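Local atomic coordinates of DUF416 domain-containing protein (Shewanella baltica, PDB entry 2Q9R), a protein that is of unknown function, an all-helical member of the DUF416 family that can hold benzoic acid in a pocket. Residues 75-80 and 101-106; 68-73 and 108-113; 88-93 and 129-134. One frame throughout, in Å; residues are numbered along the deposited sequence.

Overall arrangement
All three contacts use helix 92-111, and each joins it, or the turn that leads into it, to another part of this all-helical chain. Contacts 1 and 2 pair it with helix 70-79. Their centres are about 10 Å apart and they touch, with Leu106 of contact 1 packing on Phe68. Along the chain, contact 1 is nested inside the loop closed by contact 2, as expected for neighbouring antiparallel helices. Contact 3 joins the other end of helix 92-111 to helix 120-136. Its centre is about 20 Å from that of contact 1 and about 29 Å from that of contact 2. Its segments alternate with theirs. Buried packing thus lies between a surface contact and the benzoic acid pocket.

Contact 1: 75-80 and 101-106; sequences QRLEDN and AISTLL
Leu77 carries the contact, and it meets Ser103, Ile102 and Leu106 in turn. Its CB lies 3.4 Å from Ser103 OG, a carbon against a hydroxyl oxygen. Its CG is also near that oxygen, at 4.1 Å. CG is anti to the carbonyl carbon (chi1 -71°), and this carries CD1 over to the two apolar partners. Leu77 CD1 sits 3.9 Å from Ile102 CG2 and 3.5 Å from Leu106 CD1, the latter tighter than a usual carbon contact. Leu77 crosses both of these side chains at about a right angle.

Ser103 OG is not left to the leucine. It is hydrogen-bonded to Val99 O one turn back on its own helix. A water 2.7 Å from Ser103 OG also reaches Glu78 OE1, but in one of two conformers of Glu78, so this bridge is doubtful. The axes of 75-79 and 101-106 come within 9.9 Å and run nearly antiparallel, 161° between their directions. Behind the apolar pairs lies helix 47-62, where Ile102 rests on Ala53 and Leu106 on Leu57.

The chemistry is that of plain helix packing. One leucine makes all three side-chain contacts between the segments, the serine hydroxyl is satisfied within its own helix, and direct attraction between the segments is apolar.

Contact 2: 68-73 and 108-113; sequences FNIDVH and AIQGKI. With SO4 (sulfate ion), chain C.
Gln110 uses one amide nitrogen to hold two anionic groups, the carboxylate of Asp71 and a sulfate ion. Gln110 NE2 donates to Asp71 OD1 at 2.9 Å in a nearly straight bond (171°). It also donates to sulfate O3 at 2.7 Å. The carboxylate oxygen lies in the plane of the glutamine amide. The nitrogen, however, meets Asp71 OD1 from above the carboxylate plane, and the two flat groups are turned 77° apart.

The glutamine reaches this far because CG is anti to the backbone N (chi1 -177°) and the chain stays extended beyond it. On the way it runs alongside Ile70, the two chains pointing opposite ways. Ile70 CG2 lies 3.8 Å from Gln110 NE2, and Ile70 CD1 packs against Gln110 CB at 3.9 Å. A looser apolar touch joins Ile70 CD1 to Ile109 CG2. Ile109 leans in turn on Leu57 of helix 47-62.

The sulfate sits at the start of helix 70-79. Ile70 N donates to sulfate O2 at 3.2 Å, and Asp71 N donates to O4 at 2.9 Å. Asn69 is the N-cap, and its OD1 accepts from Val72 N at 3.1 Å. At the other side of the contact, helix 92-111 closes in a Schellman motif at Lys112.

The first-turn N-H groups and the glutamine N-H thus form a small anion site. The positive end of the helix dipole would favour the sulfate and probably offsets the nearby Asp71 charge. The ion is probably from the crystallisation liquor, so no natural ligand follows from it. The chemistry is that of a polar bridge at the surface, with a thin apolar layer beneath.

Contact 3: 88-93 and 129-134; sequences EAYGVY and ANYIEA. With BEZ (benzoic acid), chain E; SO4 (sulfate ion), chain B.
Tyr90 reaches across to helix 120-136 and touches Asn130, Tyr131 and Ala134. Its CE1 lies 3.6 Å from Ala134 CB. Tyr90 CE2 comes within 4.0 Å of Tyr131 CD1, at the edge of the Tyr131 ring and near its plane. The phenol oxygen rests on the backbone, with Tyr90 OH 3.3 Å from Asn130 C. Tyr90 CG is anti to the backbone N (chi1 -178°), which sends the ring out toward the helix. With the ring cut back to an alanine here, Ala134 CB is likely to face a gap and Tyr131 CD1 to lose the carbon packed against it.

Next outward, Tyr93 CB covers part of one face of the Tyr90 ring. Tyr90 sits in a type I turn from Ala89 to Val92. At its first residue, Ala89 N donates to a sulfate ion, probably from the crystallisation liquor. Gly91 and Tyr131 belong to the benzoic acid pocket. Gly91 CA lies 3.6 Å from BEZ C2, and Tyr131 CE1 lies 4.0 Å from BEZ O1.

The pocket lies at the subunit interface: His152 NE2 and Ser136 OG of the second subunit hydrogen-bond the ligand. Tyr90 makes backbone hydrogen bonds to that subunit and packs on Ile135 of the second subunit. Within the chain, Val92 packs on Phe38 of helix 17-42, and Ile132 backs helix 120-136 onto helices 142-150 and 153-170.

Contact 1: 75-80 and 101-106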
ATOM      1  N   GLN A  75      26.619  13.531 -13.451  1.00 45.94           N
ATOM      2  CA  GLN A  75      27.297  14.166 -12.334  1.00 45.07           C
ATOM      3  C   GLN A  75      26.336  14.882 -11.400  1.00 44.38           C
ATOM      4  O   GLN A  75      26.485  14.817 -10.183  1.00 45.13           O
ATOM      5  CB  GLN A  75      28.400  15.127 -12.831  1.00 47.14           C
ATOM      6  CG  GLN A  75      29.230  15.683 -11.703  1.00 46.02           C
ATOM      7  CD  GLN A  75      29.950  14.584 -10.957  1.00 57.39           C
ATOM      8  OE1 GLN A  75      30.740  13.853 -11.549  1.00 60.20           O
ATOM      9  NE2 GLN A  75      29.657  14.436  -9.660  1.00 54.15           N
ATOM     10  N   ARG A  76      25.363  15.594 -11.953  1.00 44.24           N
ATOM     11  CA  ARG A  76      24.349  16.250 -11.110  1.00 44.87           C
ATOM     12  C   ARG A  76      23.502  15.241 -10.357  1.00 44.15           C
ATOM     13  O   ARG A  76      23.169  15.447  -9.185  1.00 41.83           O
ATOM     14  CB  ARG A  76      23.437  17.161 -11.924  1.00 46.26           C
ATOM     15  CG  ARG A  76      24.123  18.426 -12.406  1.00 59.16           C
ATOM     16  CD  ARG A  76      23.133  19.556 -12.629  1.00 69.91           C
ATOM     17  NE  ARG A  76      23.803  20.706 -13.244  1.00 79.81           N
ATOM     18  CZ  ARG A  76      23.814  21.002 -14.552  1.00 81.00           C
ATOM     19  NH1 ARG A  76      23.168  20.247 -15.450  1.00 79.12           N
ATOM     20  NH2 ARG A  76      24.474  22.082 -14.968  1.00 76.41           N
ATOM     21  N   LEU A  77      23.154  14.156 -11.028  1.00 42.81           N
ATOM     22  CA  LEU A  77      22.434  13.086 -10.354  1.00 42.61           C
ATOM     23  C   LEU A  77      23.230  12.549  -9.157  1.00 42.83           C
ATOM     24  O   LEU A  77      22.677  12.399  -8.062  1.00 43.72           O
ATOM     25  CB  LEU A  77      22.067  11.988 -11.349  1.00 41.21           C
ATOM     26  CG  LEU A  77      20.943  12.400 -12.346  1.00 46.15           C
ATOM     27  CD1 LEU A  77      20.888  11.539 -13.623  1.00 39.58           C
ATOM     28  CD2 LEU A  77      19.597  12.359 -11.622  1.00 34.01           C
ATOM     29  N   GLU A  78      24.520  12.281  -9.357  1.00 43.62           N
ATOM     30  CA  GLU A  78      25.324  11.750  -8.270  0.50 44.85           C
ATOM     31  C   GLU A  78      25.405  12.759  -7.119  1.00 45.28           C
ATOM     32  O   GLU A  78      25.252  12.362  -5.965  1.00 43.48           O
ATOM     33  CB  GLU A  78      26.710  11.301  -8.750  0.50 46.65           C
ATOM     34  CG  GLU A  78      27.469  10.370  -7.754  0.50 51.95           C
ATOM     35  CD  GLU A  78      26.741   9.057  -7.443  0.50 59.12           C
ATOM     36  OE1 GLU A  78      26.004   8.536  -8.319  0.50 66.39           O
ATOM     37  OE2 GLU A  78      26.910   8.542  -6.310  0.50 61.02           O
ATOM     38  N   ASP A  79      25.578  14.049  -7.429  1.00 45.60           N
ATOM     39  CA  ASP A  79      25.615  15.096  -6.401  1.00 44.77           C
ATOM     40  C   ASP A  79      24.346  15.118  -5.572  1.00 44.44           C
ATOM     41  O   ASP A  79      24.359  15.498  -4.411  1.00 45.96           O
ATOM     42  CB  ASP A  79      25.830  16.484  -7.033  1.00 44.46           C
ATOM     43  CG  ASP A  79      27.235  16.658  -7.637  1.00 53.07           C
ATOM     44  OD1 ASP A  79      28.152  15.886  -7.278  1.00 51.41           O
ATOM     45  OD2 ASP A  79      27.412  17.558  -8.487  1.00 60.82           O
ATOM     46  N   ASN A  80      23.246  14.706  -6.175  1.00 42.51           N
ATOM     47  CA  ASN A  80      21.959  14.656  -5.489  1.00 41.60           C
ATOM     48  C   ASN A  80      21.521  13.268  -4.986  1.00 44.05           C
ATOM     49  O   ASN A  80      20.331  13.044  -4.691  1.00 40.28           O
ATOM     50  CB  ASN A  80      20.898  15.238  -6.430  1.00 42.00           C
ATOM     51  CG  ASN A  80      20.991  16.731  -6.524  1.00 43.49           C
ATOM     52  OD1 ASN A  80      20.443  17.429  -5.694  1.00 42.78           O
ATOM     53  ND2 ASN A  80      21.731  17.224  -7.512  1.00 43.42           N
ATOM     54  N   ALA A 101      18.351   4.648 -10.282  1.00 43.22           N
ATOM     55  CA  ALA A 101      17.658   4.150 -11.503  1.00 40.83           C
ATOM     56  C   ALA A 101      17.825   5.066 -12.715  1.00 41.22           C
ATOM     57  O   ALA A 101      18.091   4.622 -13.814  1.00 42.68           O
ATOM     58  CB  ALA A 101      16.166   3.949 -11.209  1.00 36.85           C
ATOM     59  N   ILE A 102      17.614   6.357 -12.502  1.00 43.38           N
ATOM     60  CA  ILE A 102      17.733   7.320 -13.570  1.00 42.55           C
ATOM     61  C   ILE A 102      19.175   7.350 -14.037  1.00 41.61           C
ATOM     62  O   ILE A 102      19.432   7.321 -15.258  1.00 39.48           O
ATOM     63  CB  ILE A 102      17.235   8.727 -13.138  1.00 45.67           C
ATOM     64  CG1 ILE A 102      15.731   8.651 -12.835  1.00 45.04           C
ATOM     65  CG2 ILE A 102      17.520   9.728 -14.241  1.00 45.42           C
ATOM     66  CD1 ILE A 102      15.164   9.823 -11.998  1.00 37.43           C
ATOM     67  N   SER A 103      20.113   7.353 -13.094  1.00 39.81           N
ATOM     68  CA  SER A 103      21.524   7.344 -13.459  1.00 42.26           C
ATOM     69  C   SER A 103      21.888   6.099 -14.263  1.00 42.19           C
ATOM     70  O   SER A 103      22.592   6.194 -15.254  1.00 43.93           O
ATOM     71  CB  SER A 103      22.422   7.414 -12.227  1.00 43.20           C
ATOM     72  OG  SER A 103      22.174   8.572 -11.452  1.00 46.62           O
ATOM     73  N   THR A 104      21.454   4.928 -13.787  1.00 44.00           N
ATOM     74  CA  THR A 104      21.675   3.651 -14.477  1.00 41.94           C
ATOM     75  C   THR A 104      21.088   3.669 -15.905  1.00 41.18           C
ATOM     76  O   THR A 104      21.738   3.290 -16.855  1.00 41.89           O
ATOM     77  CB  THR A 104      21.052   2.498 -13.667  1.00 45.94           C
ATOM     78  OG1 THR A 104      21.597   2.518 -12.341  1.00 48.59           O
ATOM     79  CG2 THR A 104      21.292   1.136 -14.329  1.00 48.87           C
ATOM     80  N   LEU A 105      19.868   4.162 -16.055  1.00 43.70           N
ATOM     81  CA  LEU A 105      19.256   4.240 -17.396  1.00 43.12           C
ATOM     82  C   LEU A 105      19.991   5.182 -18.355  1.00 45.79           C
ATOM     83  O   LEU A 105      20.222   4.833 -19.541  1.00 43.21           O
ATOM     84  CB  LEU A 105      17.772   4.621 -17.256  1.00 41.39           C
ATOM     85  CG  LEU A 105      17.043   4.870 -18.562  1.00 46.31           C
ATOM     86  CD1 LEU A 105      17.220   3.667 -19.554  1.00 43.12           C
ATOM     87  CD2 LEU A 105      15.573   5.174 -18.241  1.00 36.83           C
ATOM     88  N   LEU A 106      20.322   6.392 -17.887  1.00 45.73           N
ATOM     89  CA  LEU A 106      21.109   7.305 -18.697  1.00 44.89           C
ATOM     90  C   LEU A 106      22.452   6.681 -19.046  1.00 45.24           C
ATOM     91  O   LEU A 106      22.909   6.781 -20.179  1.00 43.24           O
ATOM     92  CB  LEU A 106      21.360   8.618 -17.970  1.00 48.71           C
ATOM     93  CG  LEU A 106      20.346   9.746 -18.067  1.00 51.16           C
ATOM     94  CD1 LEU A 106      20.669  10.817 -17.029  1.00 52.87           C
ATOM     95  CD2 LEU A 106      20.339  10.326 -19.472  1.00 47.93           C
TER
HETATM   96  O   HOH W   1      22.876   8.252  -8.814  1.00 51.67           O

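Contact 2: 68-73 and 108-113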
ATOM      1  N   PHE A  68      22.120  15.713 -25.998  1.00 43.58           N
ATOM      2  CA  PHE A  68      22.420  16.480 -24.791  1.00 43.73           C
ATOM      3  C   PHE A  68      23.605  15.870 -24.083  1.00 45.07           C
ATOM      4  O   PHE A  68      24.003  14.754 -24.393  1.00 45.34           O
ATOM      5  CB  PHE A  68      21.195  16.593 -23.869  1.00 42.90           C
ATOM      6  CG  PHE A  68      20.686  15.284 -23.367  1.00 42.55           C
ATOM      7  CD1 PHE A  68      19.806  14.524 -24.128  1.00 51.62           C
ATOM      8  CD2 PHE A  68      21.072  14.801 -22.122  1.00 37.71           C
ATOM      9  CE1 PHE A  68      19.338  13.283 -23.650  1.00 50.68           C
ATOM     10  CE2 PHE A  68      20.619  13.580 -21.646  1.00 44.49           C
ATOM     11  CZ  PHE A  68      19.750  12.818 -22.404  1.00 44.90           C
ATOM     12  N   ASN A  69      24.160  16.611 -23.131  1.00 45.46           N
ATOM     13  CA  ASN A  69      25.290  16.164 -22.341  1.00 47.02           C
ATOM     14  C   ASN A  69      24.955  15.211 -21.202  1.00 45.24           C
ATOM     15  O   ASN A  69      24.658  15.647 -20.090  1.00 46.43           O
ATOM     16  CB  ASN A  69      26.027  17.371 -21.766  1.00 50.27           C
ATOM     17  CG  ASN A  69      27.424  17.005 -21.262  1.00 55.70           C
ATOM     18  OD1 ASN A  69      27.668  15.876 -20.830  1.00 57.82           O
ATOM     19  ND2 ASN A  69      28.340  17.963 -21.320  1.00 61.56           N
ATOM     20  N   ILE A  70      25.055  13.912 -21.463  1.00 41.77           N
ATOM     21  CA  ILE A  70      24.709  12.909 -20.479  1.00 41.91           C
ATOM     22  C   ILE A  70      25.574  12.961 -19.207  1.00 39.87           C
ATOM     23  O   ILE A  70      25.064  12.891 -18.092  1.00 41.42           O
ATOM     24  CB  ILE A  70      24.726  11.478 -21.105  1.00 43.08           C
ATOM     25  CG1 ILE A  70      23.631  11.354 -22.168  1.00 50.12           C
ATOM     26  CG2 ILE A  70      24.535  10.428 -20.030  1.00 45.52           C
ATOM     27  CD1 ILE A  70      23.430   9.935 -22.678  1.00 46.38           C
ATOM     28  N   ASP A  71      26.887  13.091 -19.381  1.00 39.54           N
ATOM     29  CA  ASP A  71      27.813  13.113 -18.270  1.00 38.36           C
ATOM     30  C   ASP A  71      27.516  14.218 -17.293  1.00 39.45           C
ATOM     31  O   ASP A  71      27.622  14.016 -16.084  1.00 44.32           O
ATOM     32  CB  ASP A  71      29.264  13.265 -18.787  1.00 40.29           C
ATOM     33  CG  ASP A  71      29.810  11.987 -19.412  1.00 47.96           C
ATOM     34  OD1 ASP A  71      29.166  10.914 -19.320  1.00 47.61           O
ATOM     35  OD2 ASP A  71      30.915  12.059 -20.008  1.00 56.36           O
ATOM     36  N   VAL A  72      27.111  15.384 -17.782  1.00 40.30           N
ATOM     37  CA  VAL A  72      26.829  16.473 -16.848  0.50 41.20           C
ATOM     38  C   VAL A  72      25.591  16.135 -16.019  1.00 38.85           C
ATOM     39  O   VAL A  72      25.585  16.362 -14.823  1.00 39.76           O
ATOM     40  CB  VAL A  72      26.729  17.877 -17.514  0.50 42.16           C
ATOM     41  CG1 VAL A  72      25.430  18.038 -18.274  0.50 42.81           C
ATOM     42  CG2 VAL A  72      26.872  18.958 -16.437  0.50 41.46           C
ATOM     43  N   HIS A  73      24.585  15.543 -16.632  1.00 42.53           N
ATOM     44  CA  HIS A  73      23.443  15.051 -15.864  1.00 42.48           C
ATOM     45  C   HIS A  73      23.781  13.933 -14.892  1.00 43.06           C
ATOM     46  O   HIS A  73      23.270  13.924 -13.768  1.00 42.10           O
ATOM     47  CB  HIS A  73      22.325  14.618 -16.814  1.00 45.05           C
ATOM     48  CG  HIS A  73      21.692  15.778 -17.493  1.00 45.38           C
ATOM     49  ND1 HIS A  73      20.746  16.562 -16.867  1.00 49.62           N
ATOM     50  CD2 HIS A  73      21.931  16.350 -18.694  1.00 45.83           C
ATOM     51  CE1 HIS A  73      20.409  17.555 -17.671  1.00 47.10           C
ATOM     52  NE2 HIS A  73      21.112  17.450 -18.784  1.00 48.90           N
ATOM     53  N   ALA A 108      23.142   3.493 -19.297  1.00 49.64           N
ATOM     54  CA  ALA A 108      22.889   2.375 -20.205  1.00 51.14           C
ATOM     55  C   ALA A 108      22.631   2.846 -21.640  1.00 49.80           C
ATOM     56  O   ALA A 108      23.130   2.249 -22.585  1.00 50.37           O
ATOM     57  CB  ALA A 108      21.735   1.538 -19.697  1.00 50.21           C
ATOM     58  N   ILE A 109      21.871   3.934 -21.777  1.00 51.37           N
ATOM     59  CA  ILE A 109      21.609   4.617 -23.041  1.00 51.85           C
ATOM     60  C   ILE A 109      22.906   5.071 -23.679  1.00 54.29           C
ATOM     61  O   ILE A 109      23.115   4.907 -24.879  1.00 55.53           O
ATOM     62  CB  ILE A 109      20.646   5.827 -22.806  1.00 53.35           C
ATOM     63  CG1 ILE A 109      19.226   5.306 -22.577  1.00 51.95           C
ATOM     64  CG2 ILE A 109      20.643   6.809 -23.969  1.00 53.10           C
ATOM     65  CD1 ILE A 109      18.381   6.181 -21.726  1.00 51.45           C
ATOM     66  N   GLN A 110      23.796   5.613 -22.856  1.00 56.12           N
ATOM     67  CA  GLN A 110      25.073   6.115 -23.333  1.00 56.58           C
ATOM     68  C   GLN A 110      25.935   4.968 -23.867  1.00 56.14           C
ATOM     69  O   GLN A 110      26.569   5.105 -24.910  1.00 54.11           O
ATOM     70  CB  GLN A 110      25.779   6.857 -22.193  1.00 56.89           C
ATOM     71  CG  GLN A 110      27.084   7.492 -22.543  1.00 57.70           C
ATOM     72  CD  GLN A 110      27.679   8.261 -21.368  1.00 58.37           C
ATOM     73  OE1 GLN A 110      27.905   7.701 -20.294  1.00 63.32           O
ATOM     74  NE2 GLN A 110      27.933   9.552 -21.571  1.00 54.79           N
ATOM     75  N   GLY A 111      25.941   3.843 -23.154  1.00 56.55           N
ATOM     76  CA  GLY A 111      26.726   2.670 -23.537  1.00 57.22           C
ATOM     77  C   GLY A 111      25.997   1.604 -24.347  1.00 58.68           C
ATOM     78  O   GLY A 111      26.563   0.552 -24.618  1.00 60.38           O
ATOM     79  N   LYS A 112      24.755   1.870 -24.744  1.00 59.78           N
ATOM     80  CA  LYS A 112      23.867   0.864 -25.353  1.00 59.33           C
ATOM     81  C   LYS A 112      23.966  -0.479 -24.608  1.00 59.83           C
ATOM     82  O   LYS A 112      24.175  -1.527 -25.224  1.00 60.90           O
ATOM     83  CB  LYS A 112      24.159   0.694 -26.852  1.00 60.54           C
ATOM     84  CG  LYS A 112      23.770   1.879 -27.738  1.00 61.44           C
ATOM     85  N   ILE A 113      23.808  -0.439 -23.281  1.00 56.96           N
ATOM     86  CA  ILE A 113      23.915  -1.628 -22.451  1.00 56.28           C
ATOM     87  C   ILE A 113      22.507  -2.136 -22.133  1.00 53.75           C
ATOM     88  O   ILE A 113      21.907  -1.736 -21.148  1.00 49.92           O
ATOM     89  CB  ILE A 113      24.708  -1.362 -21.142  1.00 56.44           C
ATOM     90  CG1 ILE A 113      26.004  -0.584 -21.433  1.00 61.59           C
ATOM     91  CG2 ILE A 113      25.043  -2.691 -20.453  1.00 52.61           C
ATOM     92  CD1 ILE A 113      26.615   0.091 -20.202  1.00 60.11           C
TER
HETATM   93  S   SO4 C 201      27.790  12.456 -23.517  1.00 98.00           S
HETATM   94  O1  SO4 C 201      28.816  13.314 -24.118  1.00101.35           O
HETATM   95  O2  SO4 C 201      26.483  12.779 -24.118  1.00 88.04           O
HETATM   96  O3  SO4 C 201      28.034  11.034 -23.812  1.00 83.62           O
HETATM   97  O4  SO4 C 201      27.841  12.745 -22.073  1.00 84.68           O

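Contact 3: 88-93 and 129-134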
ATOM      1  N   GLU A  88      18.504   8.916   9.333  1.00 44.76           N
ATOM      2  CA  GLU A  88      17.790   7.872  10.077  1.00 46.41           C
ATOM      3  C   GLU A  88      16.474   7.474   9.403  1.00 43.22           C
ATOM      4  O   GLU A  88      16.010   6.354   9.565  1.00 40.96           O
ATOM      5  CB  GLU A  88      17.447   8.337  11.478  1.00 50.28           C
ATOM      6  CG  GLU A  88      18.650   8.508  12.404  1.00 60.82           C
ATOM      7  CD  GLU A  88      18.221   8.706  13.852  1.00 73.62           C
ATOM      8  OE1 GLU A  88      17.099   8.265  14.214  1.00 83.23           O
ATOM      9  OE2 GLU A  88      19.001   9.305  14.624  1.00 74.11           O
ATOM     10  N   ALA A  89      15.856   8.405   8.697  1.00 42.51           N
ATOM     11  CA  ALA A  89      14.586   8.142   8.017  1.00 43.91           C
ATOM     12  C   ALA A  89      14.751   7.052   6.957  1.00 43.80           C
ATOM     13  O   ALA A  89      15.752   7.022   6.258  1.00 47.59           O
ATOM     14  CB  ALA A  89      14.030   9.415   7.422  1.00 39.66           C
ATOM     15  N   TYR A  90      13.757   6.162   6.853  1.00 45.36           N
ATOM     16  CA  TYR A  90      13.773   5.061   5.893  1.00 46.07           C
ATOM     17  C   TYR A  90      13.812   5.594   4.434  1.00 45.16           C
ATOM     18  O   TYR A  90      14.393   4.951   3.545  1.00 41.91           O
ATOM     19  CB  TYR A  90      12.561   4.090   6.072  1.00 47.34           C
ATOM     20  CG  TYR A  90      12.652   2.947   5.085  1.00 42.85           C
ATOM     21  CD1 TYR A  90      13.512   1.877   5.309  1.00 48.51           C
ATOM     22  CD2 TYR A  90      11.967   2.996   3.880  1.00 46.84           C
ATOM     23  CE1 TYR A  90      13.653   0.851   4.389  1.00 45.86           C
ATOM     24  CE2 TYR A  90      12.102   1.984   2.943  1.00 41.84           C
ATOM     25  CZ  TYR A  90      12.966   0.925   3.185  1.00 42.90           C
ATOM     26  OH  TYR A  90      13.082  -0.082   2.248  1.00 46.56           O
ATOM     27  N   GLY A  91      13.172   6.743   4.204  1.00 42.47           N
ATOM     28  CA  GLY A  91      13.027   7.322   2.861  1.00 40.93           C
ATOM     29  C   GLY A  91      14.313   7.492   2.084  1.00 40.32           C
ATOM     30  O   GLY A  91      14.306   7.536   0.836  1.00 38.31           O
ATOM     31  N   VAL A  92      15.437   7.572   2.778  1.00 38.68           N
ATOM     32  CA  VAL A  92      16.715   7.625   2.086  1.00 39.70           C
ATOM     33  C   VAL A  92      16.844   6.466   1.090  1.00 41.44           C
ATOM     34  O   VAL A  92      17.386   6.640   0.003  1.00 39.52           O
ATOM     35  CB  VAL A  92      17.922   7.667   3.067  1.00 40.51           C
ATOM     36  CG1 VAL A  92      18.051   6.350   3.874  1.00 38.67           C
ATOM     37  CG2 VAL A  92      19.209   8.023   2.297  1.00 40.62           C
ATOM     38  N   TYR A  93      16.292   5.293   1.433  1.00 41.51           N
ATOM     39  CA  TYR A  93      16.433   4.130   0.592  1.00 39.64           C
ATOM     40  C   TYR A  93      15.660   4.221  -0.726  1.00 41.47           C
ATOM     41  O   TYR A  93      16.258   4.090  -1.783  1.00 39.86           O
ATOM     42  CB  TYR A  93      16.163   2.846   1.385  1.00 40.25           C
ATOM     43  CG  TYR A  93      17.198   2.629   2.484  1.00 35.42           C
ATOM     44  CD1 TYR A  93      18.483   2.218   2.177  1.00 38.70           C
ATOM     45  CD2 TYR A  93      16.888   2.881   3.816  1.00 39.24           C
ATOM     46  CE1 TYR A  93      19.459   2.052   3.157  1.00 42.97           C
ATOM     47  CE2 TYR A  93      17.846   2.686   4.808  1.00 37.58           C
ATOM     48  CZ  TYR A  93      19.132   2.283   4.472  1.00 42.22           C
ATOM     49  OH  TYR A  93      20.082   2.108   5.458  1.00 40.07           O
ATOM     50  N   ALA A 129       9.894  -4.693  -2.399  1.00 43.44           N
ATOM     51  CA  ALA A 129      10.167  -5.767  -1.427  1.00 41.88           C
ATOM     52  C   ALA A 129      10.871  -5.238  -0.180  1.00 44.11           C
ATOM     53  O   ALA A 129      10.587  -5.699   0.911  1.00 43.05           O
ATOM     54  CB  ALA A 129      10.980  -6.855  -2.062  1.00 41.96           C
ATOM     55  N   ASN A 130      11.795  -4.287  -0.341  1.00 47.65           N
ATOM     56  CA  ASN A 130      12.604  -3.796   0.777  1.00 46.02           C
ATOM     57  C   ASN A 130      11.745  -3.005   1.737  1.00 45.97           C
ATOM     58  O   ASN A 130      11.897  -3.119   2.956  1.00 46.76           O
ATOM     59  CB  ASN A 130      13.755  -2.907   0.308  1.00 48.21           C
ATOM     60  CG  ASN A 130      14.854  -3.669  -0.356  1.00 49.01           C
ATOM     61  OD1 ASN A 130      14.999  -4.884  -0.180  1.00 50.18           O
ATOM     62  ND2 ASN A 130      15.637  -2.967  -1.150  1.00 48.52           N
ATOM     63  N   TYR A 131      10.811  -2.249   1.168  1.00 45.50           N
ATOM     64  CA  TYR A 131       9.801  -1.514   1.922  1.00 46.27           C
ATOM     65  C   TYR A 131       8.977  -2.454   2.781  1.00 45.94           C
ATOM     66  O   TYR A 131       8.858  -2.238   3.978  1.00 44.62           O
ATOM     67  CB  TYR A 131       8.894  -0.718   0.975  1.00 47.24           C
ATOM     68  CG  TYR A 131       7.838   0.097   1.682  1.00 49.11           C
ATOM     69  CD1 TYR A 131       8.175   1.267   2.322  1.00 53.42           C
ATOM     70  CD2 TYR A 131       6.503  -0.302   1.712  1.00 46.65           C
ATOM     71  CE1 TYR A 131       7.231   2.008   2.981  1.00 47.87           C
ATOM     72  CE2 TYR A 131       5.535   0.451   2.374  1.00 44.83           C
ATOM     73  CZ  TYR A 131       5.923   1.614   2.992  1.00 48.30           C
ATOM     74  OH  TYR A 131       5.047   2.412   3.662  1.00 45.61           O
ATOM     75  N   ILE A 132       8.444  -3.511   2.165  1.00 45.08           N
ATOM     76  CA  ILE A 132       7.653  -4.530   2.871  1.00 44.35           C
ATOM     77  C   ILE A 132       8.494  -5.238   3.912  1.00 43.42           C
ATOM     78  O   ILE A 132       8.067  -5.406   5.059  1.00 44.62           O
ATOM     79  CB  ILE A 132       7.097  -5.562   1.905  1.00 46.41           C
ATOM     80  CG1 ILE A 132       6.043  -4.917   0.983  1.00 41.27           C
ATOM     81  CG2 ILE A 132       6.531  -6.780   2.677  1.00 41.60           C
ATOM     82  CD1 ILE A 132       5.642  -5.741  -0.220  1.00 35.96           C
ATOM     83  N   GLU A 133       9.709  -5.609   3.524  1.00 45.68           N
ATOM     84  CA  GLU A 133      10.591  -6.388   4.412  1.00 46.94           C
ATOM     85  C   GLU A 133      11.177  -5.544   5.555  1.00 47.75           C
ATOM     86  O   GLU A 133      11.464  -6.078   6.629  1.00 46.04           O
ATOM     87  CB  GLU A 133      11.684  -7.113   3.624  1.00 46.34           C
ATOM     88  CG  GLU A 133      11.234  -8.365   2.877  1.00 44.29           C
ATOM     89  CD  GLU A 133      12.165  -8.713   1.718  1.00 53.58           C
ATOM     90  OE1 GLU A 133      13.325  -8.287   1.734  1.00 73.35           O
ATOM     91  OE2 GLU A 133      11.756  -9.355   0.744  1.00 52.31           O
ATOM     92  N   ALA A 134      11.302  -4.237   5.342  1.00 48.90           N
ATOM     93  CA  ALA A 134      11.817  -3.296   6.349  1.00 51.12           C
ATOM     94  C   ALA A 134      11.044  -3.390   7.649  1.00 51.70           C
ATOM     95  O   ALA A 134      11.594  -3.414   8.718  1.00 47.85           O
ATOM     96  CB  ALA A 134      11.719  -1.856   5.818  1.00 52.98           C
TER
HETATM   97  C   BEZ E 203       8.451   6.520   3.952  1.00 42.19           C
HETATM   98  O1  BEZ E 203       7.341   5.903   3.862  1.00 41.62           O
HETATM   99  O2  BEZ E 203       9.115   6.576   5.032  1.00 42.44           O
HETATM  100  C1  BEZ E 203       8.990   7.220   2.753  1.00 45.92           C
HETATM  101  C2  BEZ E 203       9.641   8.469   2.893  1.00 37.52           C
HETATM  102  C3  BEZ E 203      10.126   9.099   1.748  1.00 35.40           C
HETATM  103  C4  BEZ E 203       9.979   8.496   0.501  1.00 37.35           C
HETATM  104  C5  BEZ E 203       9.332   7.264   0.378  1.00 45.68           C
HETATM  105  C6  BEZ E 203       8.838   6.605   1.517  1.00 37.61           C
HETATM  106  S   SO4 B 200      16.680  12.223   9.492  1.00 71.94           S
HETATM  107  O1  SO4 B 200      17.342  12.571  10.750  1.00 80.77           O
HETATM  108  O2  SO4 B 200      16.764  13.387   8.611  1.00 74.94           O
HETATM  109  O3  SO4 B 200      17.316  11.111   8.816  1.00 74.62           O
HETATM  110  O4  SO4 B 200      15.294  11.850   9.820  1.00 80.58           O